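Local coordinates for phage tail sheath protein (PDB 3HXL) that probably assembles with copies of itself into the contractile sheath around a phage-type tail tube, at residues A[239-244]-A[327-332]. Numbering follows the deposited sequence.
Sequences PAADYE and INTLTS
In the subtilisin-like domain of this tail sheath protein, the connection between strands 232-236 and 246-255 meets the long loop that leads into helix 344-364. Asp242 of 239-244 and Thr331 and Ser332 of 327-332 carry one end of the contact. Asp242 OD1 accepts two consecutive backbone N-H groups. Thr331 N lies 2.8 Å from Asp242 OD1, nearly straight along its C-O bond. Ser332 N reaches Asp242 OD1 at 3.0 Å, on the syn side and 16° out of the carboxylate plane. Ser332 OG lies 2.5 Å from Asp242 OD2, so short that the exact distance is doubtful. Asp242 CG lies anti to the backbone N (chi1 -176°), which brings the carboxylate to the N-H groups of Thr331 and Ser332, although CB points away from 327-332. The two N-H bonds to Asp242 OD1 probably limit rotation of the carboxylate. The backbone joins in, with Asp242 CA making a CA-H...O contact to Thr329 O. At the buried end, Thr329 OG1 sits 2.8 Å from Tyr243 O, and Val246 O also lies within its hydrogen-bonding range. Leu330 and Glu244 run side by side. Glu244 OE1 is salt-bridged to Lys337, while Leu330 CD2 packs 3.9 Å from Glu244 OE1. Asn328 ND2 bonds to Phe341 O, and its amide packs against Glu244 CA. An Asx turn shapes this loop: Asn328 OD1 receives Leu330 N at 3.0 Å, in the carbonyl plane and on a lone pair.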
loop_
_atom_site.group_PDB
_atom_site.type_symbol
_atom_site.label_atom_id
_atom_site.label_comp_id
_atom_site.label_asym_id
_atom_site.label_seq_id
_atom_site.Cartn_x
_atom_site.Cartn_y
_atom_site.Cartn_z
ATOM N N PRO A 239 -17.541 9.990 -2.227
ATOM C CA PRO A 239 -17.949 10.423 -0.890
ATOM C C PRO A 239 -19.178 9.653 -0.402
ATOM O O PRO A 239 -19.487 9.652 0.789
ATOM C CB PRO A 239 -18.220 11.910 -1.082
ATOM C CG PRO A 239 -18.676 11.989 -2.501
ATOM C CD PRO A 239 -17.702 11.080 -3.204
ATOM N N ALA A 240 -19.866 8.986 -1.324
ATOM C CA ALA A 240 -21.058 8.220 -0.967
ATOM C C ALA A 240 -20.755 7.116 0.048
ATOM O O ALA A 240 -21.667 6.580 0.691
ATOM C CB ALA A 240 -21.698 7.614 -2.233
ATOM N N ALA A 241 -19.478 6.767 0.187
ATOM C CA ALA A 241 -19.067 5.731 1.131
ATOM C C ALA A 241 -19.513 6.086 2.558
ATOM O O ALA A 241 -19.873 5.203 3.340
ATOM C CB ALA A 241 -17.535 5.551 1.085
ATOM N N ASP A 242 -19.464 7.378 2.885
ATOM C CA ASP A 242 -19.875 7.892 4.199
ATOM C C ASP A 242 -19.420 6.964 5.327
ATOM O O ASP A 242 -20.209 6.556 6.183
ATOM C CB ASP A 242 -21.403 8.069 4.207
ATOM C CG ASP A 242 -21.932 8.692 5.493
ATOM O OD1 ASP A 242 -21.172 9.397 6.191
ATOM O OD2 ASP A 242 -23.132 8.491 5.791
ATOM N N TYR A 243 -18.128 6.651 5.319
ATOM C CA TYR A 243 -17.541 5.750 6.298
ATOM C C TYR A 243 -16.108 6.184 6.627
ATOM O O TYR A 243 -15.349 6.551 5.726
ATOM C CB TYR A 243 -17.564 4.334 5.726
ATOM C CG TYR A 243 -16.984 3.284 6.644
ATOM C CD1 TYR A 243 -17.485 3.108 7.933
ATOM C CD2 TYR A 243 -15.926 2.474 6.226
ATOM C CE1 TYR A 243 -16.944 2.152 8.790
ATOM C CE2 TYR A 243 -15.377 1.511 7.077
ATOM C CZ TYR A 243 -15.897 1.363 8.356
ATOM O OH TYR A 243 -15.361 0.441 9.212
ATOM N N GLU A 244 -15.749 6.142 7.910
ATOM C CA GLU A 244 -14.410 6.558 8.358
ATOM C C GLU A 244 -13.287 5.678 7.818
ATOM O O GLU A 244 -12.107 6.047 7.875
ATOM C CB GLU A 244 -14.328 6.583 9.895
ATOM C CG GLU A 244 -14.480 5.219 10.565
ATOM C CD GLU A 244 -15.927 4.911 10.936
ATOM O OE1 GLU A 244 -16.836 5.554 10.371
ATOM O OE2 GLU A 244 -16.145 4.028 11.789
ATOM N N ILE A 327 -9.265 14.554 5.862
ATOM C CA ILE A 327 -10.488 13.910 6.323
ATOM C C ILE A 327 -10.907 12.715 5.487
ATOM O O ILE A 327 -10.475 12.559 4.338
ATOM C CB ILE A 327 -11.675 14.902 6.325
ATOM C CG1 ILE A 327 -11.885 15.459 4.909
ATOM C CG2 ILE A 327 -11.423 16.018 7.313
ATOM C CD1 ILE A 327 -13.169 16.276 4.750
ATOM N N ASN A 328 -11.738 11.863 6.086
ATOM C CA ASN A 328 -12.263 10.691 5.397
ATOM C C ASN A 328 -13.711 11.014 4.999
ATOM O O ASN A 328 -14.183 12.127 5.230
ATOM C CB ASN A 328 -12.174 9.440 6.291
ATOM C CG ASN A 328 -12.833 9.627 7.642
ATOM O OD1 ASN A 328 -14.046 9.848 7.739
ATOM N ND2 ASN A 328 -12.039 9.521 8.701
ATOM N N THR A 329 -14.409 10.052 4.405
ATOM C CA THR A 329 -15.773 10.284 3.932
ATOM C C THR A 329 -16.905 10.329 4.948
ATOM O O THR A 329 -18.050 10.596 4.574
ATOM C CB THR A 329 -16.177 9.241 2.893
ATOM O OG1 THR A 329 -16.176 7.949 3.499
ATOM C CG2 THR A 329 -15.212 9.246 1.728
ATOM N N LEU A 330 -16.623 10.056 6.214
ATOM C CA LEU A 330 -17.693 10.072 7.208
ATOM C C LEU A 330 -18.345 11.439 7.369
ATOM O O LEU A 330 -17.684 12.408 7.756
ATOM C CB LEU A 330 -17.176 9.605 8.570
ATOM C CG LEU A 330 -18.241 9.615 9.672
ATOM C CD1 LEU A 330 -19.313 8.555 9.370
ATOM C CD2 LEU A 330 -17.580 9.312 11.009
ATOM N N THR A 331 -19.643 11.515 7.072
ATOM C CA THR A 331 -20.390 12.766 7.215
ATOM C C THR A 331 -21.652 12.609 8.062
ATOM O O THR A 331 -22.153 13.593 8.598
ATOM C CB THR A 331 -20.823 13.371 5.851
ATOM O OG1 THR A 331 -21.643 12.431 5.146
ATOM C CG2 THR A 331 -19.609 13.723 5.010
ATOM N N SER A 332 -22.169 11.386 8.180
ATOM C CA SER A 332 -23.369 11.146 8.980
ATOM C C SER A 332 -22.955 10.935 10.431
ATOM O O SER A 332 -22.867 9.808 10.903
ATOM C CB SER A 332 -24.118 9.908 8.478
ATOM O OG SER A 332 -24.478 10.054 7.119
#